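PDB 3DTY: oxidoreductase, Gfo/Idh/MocA family from Pseudomonas syringae pv. tomato, which probably catalyses an NAD(P)-dependent oxidation or reduction of a substrate not yet identified, and binds magnesium. Local coordinates for residues 246-249 with 255-258; 342-347 with 354-359; 294-297 with 301-304. One frame throughout, in Å; residues are numbered along the deposited sequence.

Interaction 1 (246-249 with 255-258); sequences YTLM and AMGM
Met249 and Gly257 face each other as an antiparallel hydrogen-bonded pair, joined by two backbone bonds: Met249 N to Gly257 O at 2.6 Å, with 162° at the hydrogen, and Gly257 N to Met249 O at 2.8 Å. One step along, Leu248 and Met258 form a non-hydrogen-bonded pair, where Met258 CA brings its hydrogen to within a CH...O contact of Thr247 O (CA to O 3.2 Å).

The side chain of Met249 can be traced outward. Met249 CB lies 3.7 Å from Gly257 O; CG, set beside the backbone N, carries the chain on to SE, and the bend at chi3 (-79°) turns CE back over the glycine. Met249 CE ends 3.8 Å from Gly257 C and close to Met258 N, so the methyl rests on the backbone of the neighbouring strand where Gly257 has no side chain. Beyond this pair, Met249 also packs on Trp373 of helix 364-382, which places its face of the sheet against that helix.

Leu248 lies on the other face, with Met258. Leu248 CD1 sits 3.3 Å from Gly257 O and 4.0 Å from Met256 CE. Bends at chi2 and chi3 bring that selenomethionine methyl back, so that Met256 CE also approaches Met249 O (3.6 Å), and the Met256 arm slants over that of Leu248. On this side, Leu248 and Met256 touch Ser230 of the second subunit, while Met258 meets its own counterpart there. Helix on one face and subunit partner on the other are typical of the open, interface-forming sheet in the C-terminal alpha/beta domain of Gfo/Idh/MocA proteins.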
ATOM      1  N   TYR A 246     -18.083  18.653   7.864  1.00  7.54           N
ATOM      2  CA  TYR A 246     -17.781  18.721   6.446  1.00  8.12           C
ATOM      3  C   TYR A 246     -17.776  20.206   6.121  1.00  8.48           C
ATOM      4  O   TYR A 246     -18.692  20.932   6.509  1.00 11.90           O
ATOM      5  CB  TYR A 246     -18.871  18.035   5.614  1.00  8.36           C
ATOM      6  CG  TYR A 246     -19.118  16.589   5.964  1.00  8.85           C
ATOM      7  CD1 TYR A 246     -18.243  15.587   5.552  1.00 10.73           C
ATOM      8  CD2 TYR A 246     -20.225  16.225   6.726  1.00  8.72           C
ATOM      9  CE1 TYR A 246     -18.466  14.248   5.895  1.00 11.14           C
ATOM     10  CE2 TYR A 246     -20.457  14.905   7.076  1.00  9.12           C
ATOM     11  CZ  TYR A 246     -19.577  13.918   6.661  1.00  8.78           C
ATOM     12  OH  TYR A 246     -19.800  12.615   7.035  1.00  9.72           O
ATOM     13  N   THR A 247     -16.746  20.656   5.418  1.00  9.29           N
ATOM     14  CA  THR A 247     -16.650  22.052   5.038  1.00  9.90           C
ATOM     15  C   THR A 247     -16.400  22.152   3.540  1.00 10.74           C
ATOM     16  O   THR A 247     -15.396  21.645   3.039  1.00 10.42           O
ATOM     17  CB  THR A 247     -15.493  22.771   5.777  1.00 10.29           C
ATOM     18  OG1 THR A 247     -15.686  22.659   7.194  1.00 11.01           O
ATOM     19  CG2 THR A 247     -15.444  24.251   5.384  1.00  9.06           C
ATOM     20  N   LEU A 248     -17.324  22.785   2.824  1.00 10.88           N
ATOM     21  CA  LEU A 248     -17.155  22.968   1.384  1.00 13.22           C
ATOM     22  C   LEU A 248     -16.823  24.439   1.146  1.00 14.02           C
ATOM     23  O   LEU A 248     -17.497  25.333   1.675  1.00 13.49           O
ATOM     24  CB  LEU A 248     -18.418  22.574   0.617  1.00 14.12           C
ATOM     25  CG  LEU A 248     -18.276  22.689  -0.904  1.00 17.34           C
ATOM     26  CD1 LEU A 248     -17.132  21.810  -1.365  1.00 20.08           C
ATOM     27  CD2 LEU A 248     -19.570  22.281  -1.596  1.00 16.91           C
HETATM   28  N   MSE A 249     -15.782  24.683   0.353  1.00 13.59           N
HETATM   29  CA  MSE A 249     -15.330  26.036   0.081  1.00 14.75           C
HETATM   30  C   MSE A 249     -15.184  26.373  -1.386  1.00 15.05           C
HETATM   31  O   MSE A 249     -14.846  25.520  -2.208  1.00 15.19           O
HETATM   32  CB  MSE A 249     -13.975  26.272   0.739  1.00 19.00           C
HETATM   33  CG  MSE A 249     -13.992  26.151   2.244  1.00 26.75           C
HETATM   34 SE   MSE A 249     -12.183  26.117   2.915  1.00 36.86          SE
HETATM   35  CE  MSE A 249     -11.806  24.295   2.501  1.00 27.53           C
ATOM     36  N   ALA A 255     -11.636  27.480  -8.174  1.00 11.93           N
ATOM     37  CA  ALA A 255     -11.229  26.241  -7.529  1.00 11.59           C
ATOM     38  C   ALA A 255     -12.167  25.925  -6.363  1.00 11.50           C
ATOM     39  O   ALA A 255     -12.811  26.818  -5.804  1.00 11.16           O
ATOM     40  CB  ALA A 255      -9.791  26.357  -7.032  1.00  9.12           C
HETATM   41  N   MSE A 256     -12.240  24.651  -6.000  1.00 11.47           N
HETATM   42  CA  MSE A 256     -13.103  24.223  -4.905  1.00 11.53           C
HETATM   43  C   MSE A 256     -12.265  23.601  -3.803  1.00 12.05           C
HETATM   44  O   MSE A 256     -11.170  23.097  -4.060  1.00 12.96           O
HETATM   45  CB  MSE A 256     -14.122  23.204  -5.407  1.00 13.81           C
HETATM   46  CG  MSE A 256     -14.995  23.711  -6.535  1.00 16.90           C
HETATM   47 SE   MSE A 256     -16.168  25.128  -5.921  1.00 26.77          SE
HETATM   48  CE  MSE A 256     -17.169  24.159  -4.574  1.00 18.26           C
ATOM     49  N   GLY A 257     -12.781  23.643  -2.579  1.00 10.47           N
ATOM     50  CA  GLY A 257     -12.064  23.074  -1.453  1.00 11.51           C
ATOM     51  C   GLY A 257     -13.012  22.326  -0.537  1.00 11.90           C
ATOM     52  O   GLY A 257     -14.166  22.719  -0.371  1.00 11.48           O
HETATM   53  N   MSE A 258     -12.529  21.236   0.047  1.00 13.13           N
HETATM   54  CA  MSE A 258     -13.341  20.446   0.960  1.00 13.48           C
HETATM   55  C   MSE A 258     -12.502  19.991   2.145  1.00 11.80           C
HETATM   56  O   MSE A 258     -11.366  19.556   1.975  1.00 11.17           O
HETATM   57  CB  MSE A 258     -13.919  19.229   0.237  1.00 18.25           C
HETATM   58  CG  MSE A 258     -14.676  18.285   1.159  1.00 29.85           C
HETATM   59 SE   MSE A 258     -15.604  16.894   0.168  1.00 44.06          SE
HETATM   60  CE  MSE A 258     -14.077  15.730  -0.218  1.00 38.22           C
TER

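Interaction 2 (342-347 with 354-359); sequences ALAMDA and QALSAV
Ala347 and Leu356 mark the closest backbone approach, their CA atoms 5.2 Å apart, and the packing is tightest around them. Ala347 CB points at the second helix and lies 3.8 Å from Leu356 N, with Leu356 CA equally near; its methyl therefore presses on main chain as well as on Leu356 CB (4.0 Å). A larger gap of 4.2 Å separates Ala347 CB from Ala355 CB. The methyl side chain of Ala347, facing the backbone at Leu356, is consistent with so close an approach.

Leu356 supplies the other half of the tight region. With CG anti to its backbone N (chi1 178°), the branch swings toward the first helix although the CB bond itself is directed to the side of that helix, and Leu356 CD1 settles 3.7 Å from Ala344 O and 3.9 Å from Ala344 CB. The CD1 contact is van der Waals only; the polar partner of Ala344 O is Thr348 OG1, which donates to it one turn on.

The contact joins two consecutive helices, 330-349 and 353-357, linked by a brief turn and folded against each other within the C-terminal alpha/beta part of the protein. The long helix turns its other side to the parallel sheet of the Rossmann domain, where Met345 packs on His111 and Val113 and Ala342 on Ile13.

Packing is looser at Val359, past the short helix. Val359 CG2 meets Leu343 CB at 4.1 Å, while Val359 CG1 stays 4.3 Å from Ala344 CB. Ala344 and Ala347 are buried, whereas Leu343 is partly exposed and offers Val359 its CB instead of its branched end. Farther round the second segment, Gln354, Ser357 and Ala358 face solvent.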
ATOM      1  N   ALA A 342      12.671  30.420  15.269  1.00  8.96           N
ATOM      2  CA  ALA A 342      13.902  31.076  15.711  1.00  8.59           C
ATOM      3  C   ALA A 342      14.439  32.023  14.637  1.00  9.22           C
ATOM      4  O   ALA A 342      14.919  33.111  14.944  1.00  9.02           O
ATOM      5  CB  ALA A 342      14.961  30.029  16.069  1.00  8.84           C
ATOM      6  N   LEU A 343      14.367  31.602  13.379  1.00  8.73           N
ATOM      7  CA  LEU A 343      14.833  32.445  12.283  1.00  9.22           C
ATOM      8  C   LEU A 343      13.939  33.683  12.182  1.00  9.59           C
ATOM      9  O   LEU A 343      14.421  34.792  11.953  1.00 10.38           O
ATOM     10  CB  LEU A 343      14.814  31.666  10.958  1.00  8.44           C
ATOM     11  CG  LEU A 343      15.861  30.554  10.827  1.00  9.33           C
ATOM     12  CD1 LEU A 343      15.711  29.821   9.487  1.00  9.18           C
ATOM     13  CD2 LEU A 343      17.251  31.161  10.969  1.00  9.03           C
ATOM     14  N   ALA A 344      12.639  33.495  12.372  1.00  8.27           N
ATOM     15  CA  ALA A 344      11.708  34.619  12.297  1.00  8.81           C
ATOM     16  C   ALA A 344      11.988  35.601  13.440  1.00  8.79           C
ATOM     17  O   ALA A 344      11.965  36.819  13.256  1.00  8.17           O
ATOM     18  CB  ALA A 344      10.264  34.113  12.360  1.00  6.36           C
HETATM   19  N   MSE A 345      12.270  35.066  14.620  1.00  9.82           N
HETATM   20  CA  MSE A 345      12.557  35.914  15.768  1.00 11.62           C
HETATM   21  C   MSE A 345      13.800  36.762  15.529  1.00 12.35           C
HETATM   22  O   MSE A 345      13.820  37.958  15.832  1.00 12.72           O
HETATM   23  CB  MSE A 345      12.764  35.057  17.016  1.00 12.10           C
HETATM   24  CG  MSE A 345      11.530  34.293  17.437  1.00 16.29           C
HETATM   25 SE   MSE A 345      11.832  33.218  18.992  1.00 20.69          SE
HETATM   26  CE  MSE A 345      10.122  32.298  19.057  1.00 14.19           C
ATOM     27  N   ASP A 346      14.835  36.135  14.982  1.00 15.15           N
ATOM     28  CA  ASP A 346      16.092  36.813  14.716  1.00 15.55           C
ATOM     29  C   ASP A 346      15.961  37.881  13.640  1.00 15.11           C
ATOM     30  O   ASP A 346      16.538  38.961  13.761  1.00 14.81           O
ATOM     31  CB  ASP A 346      17.159  35.799  14.304  1.00 19.07           C
ATOM     32  CG  ASP A 346      18.552  36.400  14.291  1.00 24.01           C
ATOM     33  OD1 ASP A 346      19.130  36.576  15.383  1.00 27.19           O
ATOM     34  OD2 ASP A 346      19.073  36.691  13.196  1.00 25.72           O
ATOM     35  N   ALA A 347      15.215  37.582  12.584  1.00 14.39           N
ATOM     36  CA  ALA A 347      15.031  38.548  11.508  1.00 14.02           C
ATOM     37  C   ALA A 347      14.250  39.739  12.051  1.00 14.40           C
ATOM     38  O   ALA A 347      14.550  40.892  11.731  1.00 13.61           O
ATOM     39  CB  ALA A 347      14.278  37.916  10.351  1.00 12.78           C
ATOM     40  N   GLN A 354      12.488  42.097   4.720  1.00 21.03           N
ATOM     41  CA  GLN A 354      12.729  41.220   3.583  1.00 21.24           C
ATOM     42  C   GLN A 354      13.196  39.845   4.054  1.00 20.08           C
ATOM     43  O   GLN A 354      12.690  38.825   3.594  1.00 21.41           O
ATOM     44  CB  GLN A 354      13.756  41.850   2.636  1.00 23.82           C
ATOM     45  CG  GLN A 354      13.115  42.573   1.451  1.00 25.62           C
ATOM     46  CD  GLN A 354      14.100  43.404   0.642  1.00 26.00           C
ATOM     47  OE1 GLN A 354      15.201  42.952   0.309  1.00 23.90           O
ATOM     48  NE2 GLN A 354      13.697  44.625   0.311  1.00 24.04           N
ATOM     49  N   ALA A 355      14.147  39.812   4.981  1.00 18.58           N
ATOM     50  CA  ALA A 355      14.633  38.538   5.498  1.00 17.45           C
ATOM     51  C   ALA A 355      13.470  37.782   6.153  1.00 18.25           C
ATOM     52  O   ALA A 355      13.274  36.593   5.910  1.00 18.40           O
ATOM     53  CB  ALA A 355      15.745  38.771   6.510  1.00 16.04           C
ATOM     54  N   LEU A 356      12.694  38.484   6.970  1.00 16.85           N
ATOM     55  CA  LEU A 356      11.566  37.871   7.651  1.00 16.38           C
ATOM     56  C   LEU A 356      10.592  37.219   6.678  1.00 17.04           C
ATOM     57  O   LEU A 356      10.094  36.124   6.930  1.00 17.03           O
ATOM     58  CB  LEU A 356      10.836  38.916   8.495  1.00 15.78           C
ATOM     59  CG  LEU A 356       9.585  38.475   9.263  1.00 16.78           C
ATOM     60  CD1 LEU A 356       9.911  37.289  10.168  1.00 16.06           C
ATOM     61  CD2 LEU A 356       9.065  39.652  10.091  1.00 14.80           C
ATOM     62  N   SER A 357      10.327  37.888   5.562  1.00 17.90           N
ATOM     63  CA  SER A 357       9.399  37.367   4.564  1.00 20.03           C
ATOM     64  C   SER A 357       9.906  36.092   3.898  1.00 20.63           C
ATOM     65  O   SER A 357       9.118  35.312   3.372  1.00 21.22           O
ATOM     66  CB  SER A 357       9.120  38.429   3.498  1.00 21.66           C
ATOM     67  OG  SER A 357       8.488  39.559   4.072  1.00 23.01           O
ATOM     68  N   ALA A 358      11.219  35.883   3.926  1.00 20.37           N
ATOM     69  CA  ALA A 358      11.813  34.695   3.330  1.00 19.48           C
ATOM     70  C   ALA A 358      11.660  33.476   4.240  1.00 19.34           C
ATOM     71  O   ALA A 358      11.978  32.358   3.839  1.00 20.88           O
ATOM     72  CB  ALA A 358      13.280  34.941   3.037  1.00 21.44           C
ATOM     73  N   VAL A 359      11.180  33.693   5.463  1.00 17.40           N
ATOM     74  CA  VAL A 359      10.986  32.596   6.409  1.00 15.59           C
ATOM     75  C   VAL A 359       9.541  32.110   6.351  1.00 16.55           C
ATOM     76  O   VAL A 359       8.626  32.799   6.807  1.00 16.06           O
ATOM     77  CB  VAL A 359      11.303  33.035   7.855  1.00 14.52           C
ATOM     78  CG1 VAL A 359      11.109  31.866   8.809  1.00 11.57           C
ATOM     79  CG2 VAL A 359      12.720  33.568   7.937  1.00 14.32           C
TER

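Interaction 3 (294-297 with 301-304); sequences SFEV and PAQI
A beta hairpin formed by strands 292-297 and 302-306 holds this contact, and within it Phe295 and Gln303 form an antiparallel hydrogen-bonded pair. Phe295 N donates to Gln303 O at 2.8 Å and nearly straight (171° at the hydrogen); the return bond, Gln303 N to Phe295 O, has the same length but is more bent, 143°.

On the face carrying this pair, the two side chains lie alongside each other and point the same way. Phe295 CG is anti to its backbone N, whereas Gln303 CG lies beside its own, and the glutamine chain then stays extended past CG. This brings Gln303 OE1 to 3.3 Å from Phe295 CD2, in an oblique approach with ring and amide planes 47° apart. Beneath them, Gln303 CB is 3.4 Å from Phe295 O.

The opposite face carries Ser294 and Ile304, the non-hydrogen-bonded pair. Ile304 CD1 reaches back to Ser294 CA at 4.0 Å, a loose van der Waals contact. Ser294 OG donates to Glu296 OE2 along the same strand (2.7 Å), using the anti lone pair of that oxygen, and Glu296 OE1 is engaged in a salt bridge with Arg275; the carboxylate is thus held at both oxygens.

Toward the turn a water takes over from direct pairing, accepting from Val297 N at 2.9 Å and lying within bonding distance of Phe295 O and Pro301 O. Ala302, Gln303 and Ile304 also pair with an antiparallel strand of the third subunit. The outermost strand of this chain's sheet is therefore not a free edge, a feature typical of a beta sheet continued from one subunit to another in an oligomer.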
ATOM      1  N   SER A 294       2.712  11.490  -3.240  1.00  6.23           N
ATOM      2  CA  SER A 294       2.217  10.943  -4.504  1.00  7.53           C
ATOM      3  C   SER A 294       2.077  12.047  -5.552  1.00  9.37           C
ATOM      4  O   SER A 294       1.562  13.124  -5.260  1.00 10.34           O
ATOM      5  CB  SER A 294       0.862  10.261  -4.307  1.00  9.01           C
ATOM      6  OG  SER A 294       0.348   9.802  -5.552  1.00 12.18           O
ATOM      7  N   PHE A 295       2.548  11.776  -6.768  1.00 10.07           N
ATOM      8  CA  PHE A 295       2.478  12.737  -7.869  1.00 10.54           C
ATOM      9  C   PHE A 295       1.846  11.999  -9.044  1.00 10.51           C
ATOM     10  O   PHE A 295       2.451  11.094  -9.618  1.00 11.34           O
ATOM     11  CB  PHE A 295       3.887  13.228  -8.213  1.00 11.68           C
ATOM     12  CG  PHE A 295       3.938  14.224  -9.341  1.00 14.10           C
ATOM     13  CD1 PHE A 295       3.061  15.311  -9.375  1.00 14.20           C
ATOM     14  CD2 PHE A 295       4.887  14.094 -10.356  1.00 14.67           C
ATOM     15  CE1 PHE A 295       3.126  16.253 -10.401  1.00 15.25           C
ATOM     16  CE2 PHE A 295       4.964  15.032 -11.392  1.00 15.62           C
ATOM     17  CZ  PHE A 295       4.081  16.115 -11.414  1.00 14.37           C
ATOM     18  N   GLU A 296       0.629  12.390  -9.396  1.00  9.32           N
ATOM     19  CA  GLU A 296      -0.106  11.705 -10.448  1.00 10.28           C
ATOM     20  C   GLU A 296      -0.478  12.543 -11.668  1.00  9.45           C
ATOM     21  O   GLU A 296      -1.522  13.194 -11.688  1.00  8.97           O
ATOM     22  CB  GLU A 296      -1.379  11.113  -9.845  1.00 13.30           C
ATOM     23  CG  GLU A 296      -1.144  10.201  -8.644  1.00 17.28           C
ATOM     24  CD  GLU A 296      -2.359  10.129  -7.723  1.00 19.51           C
ATOM     25  OE1 GLU A 296      -3.494  10.055  -8.234  1.00 18.55           O
ATOM     26  OE2 GLU A 296      -2.174  10.142  -6.485  1.00 23.91           O
ATOM     27  N   VAL A 297       0.375  12.504 -12.687  1.00  9.71           N
ATOM     28  CA  VAL A 297       0.127  13.237 -13.917  1.00  8.10           C
ATOM     29  C   VAL A 297      -0.861  12.427 -14.750  1.00  9.52           C
ATOM     30  O   VAL A 297      -0.587  11.279 -15.107  1.00 10.24           O
ATOM     31  CB  VAL A 297       1.420  13.423 -14.734  1.00  8.06           C
ATOM     32  CG1 VAL A 297       1.108  14.176 -16.030  1.00  8.23           C
ATOM     33  CG2 VAL A 297       2.457  14.170 -13.911  1.00  7.97           C
ATOM     34  N   PRO A 301       2.386   7.390 -15.789  1.00 10.31           N
ATOM     35  CA  PRO A 301       2.498   6.477 -14.648  1.00 10.04           C
ATOM     36  C   PRO A 301       2.547   7.277 -13.341  1.00  9.53           C
ATOM     37  O   PRO A 301       3.285   8.259 -13.234  1.00  9.03           O
ATOM     38  CB  PRO A 301       3.821   5.749 -14.913  1.00  9.61           C
ATOM     39  CG  PRO A 301       3.932   5.777 -16.405  1.00 10.43           C
ATOM     40  CD  PRO A 301       3.492   7.178 -16.738  1.00  9.47           C
ATOM     41  N   ALA A 302       1.763   6.862 -12.352  1.00  7.70           N
ATOM     42  CA  ALA A 302       1.765   7.538 -11.063  1.00  8.74           C
ATOM     43  C   ALA A 302       3.199   7.546 -10.548  1.00  8.79           C
ATOM     44  O   ALA A 302       3.998   6.665 -10.890  1.00 10.52           O
ATOM     45  CB  ALA A 302       0.868   6.798 -10.082  1.00  8.84           C
ATOM     46  N   GLN A 303       3.526   8.537  -9.728  1.00  8.21           N
ATOM     47  CA  GLN A 303       4.865   8.634  -9.171  1.00  9.24           C
ATOM     48  C   GLN A 303       4.851   8.820  -7.658  1.00  9.21           C
ATOM     49  O   GLN A 303       3.921   9.404  -7.092  1.00  8.76           O
ATOM     50  CB  GLN A 303       5.619   9.803  -9.803  1.00 10.13           C
ATOM     51  CG  GLN A 303       6.007   9.598 -11.247  1.00 12.80           C
ATOM     52  CD  GLN A 303       6.637  10.834 -11.848  1.00 15.80           C
ATOM     53  OE1 GLN A 303       5.942  11.722 -12.353  1.00 16.41           O
ATOM     54  NE2 GLN A 303       7.959  10.910 -11.785  1.00 14.74           N
ATOM     55  N   ILE A 304       5.900   8.323  -7.014  1.00  9.16           N
ATOM     56  CA  ILE A 304       6.044   8.458  -5.575  1.00  9.25           C
ATOM     57  C   ILE A 304       7.375   9.134  -5.294  1.00  9.19           C
ATOM     58  O   ILE A 304       8.436   8.559  -5.564  1.00  7.80           O
ATOM     59  CB  ILE A 304       6.047   7.086  -4.858  1.00 11.31           C
ATOM     60  CG1 ILE A 304       4.701   6.379  -5.068  1.00 12.68           C
ATOM     61  CG2 ILE A 304       6.327   7.279  -3.373  1.00 12.43           C
ATOM     62  CD1 ILE A 304       3.512   7.141  -4.517  1.00 15.83           C
TER
HETATM   63  O   HOH W   1       2.901  11.083 -12.267  1.00  6.75           O

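In the fold
All three contacts fall in the C-terminal alpha/beta part of the protein, and along the chain they come as interaction 1, interaction 3, interaction 2. Interactions 1 and 3 are hairpins of the same mixed sheet: the first lies well inside it, the second forms one outer end, and their centres are about 24 Å apart. Interaction 2 is helical and stands off from both, its centre about 32 Å from that of interaction 1 and about 34 Å from that of interaction 3; helix 330-349 follows strand 302-306 in the chain. None touches another. The hairpins meet other subunits of the tetramer, whereas 342-347 with 354-359 meets none and lies where the long helix packs on the Rossmann sheet.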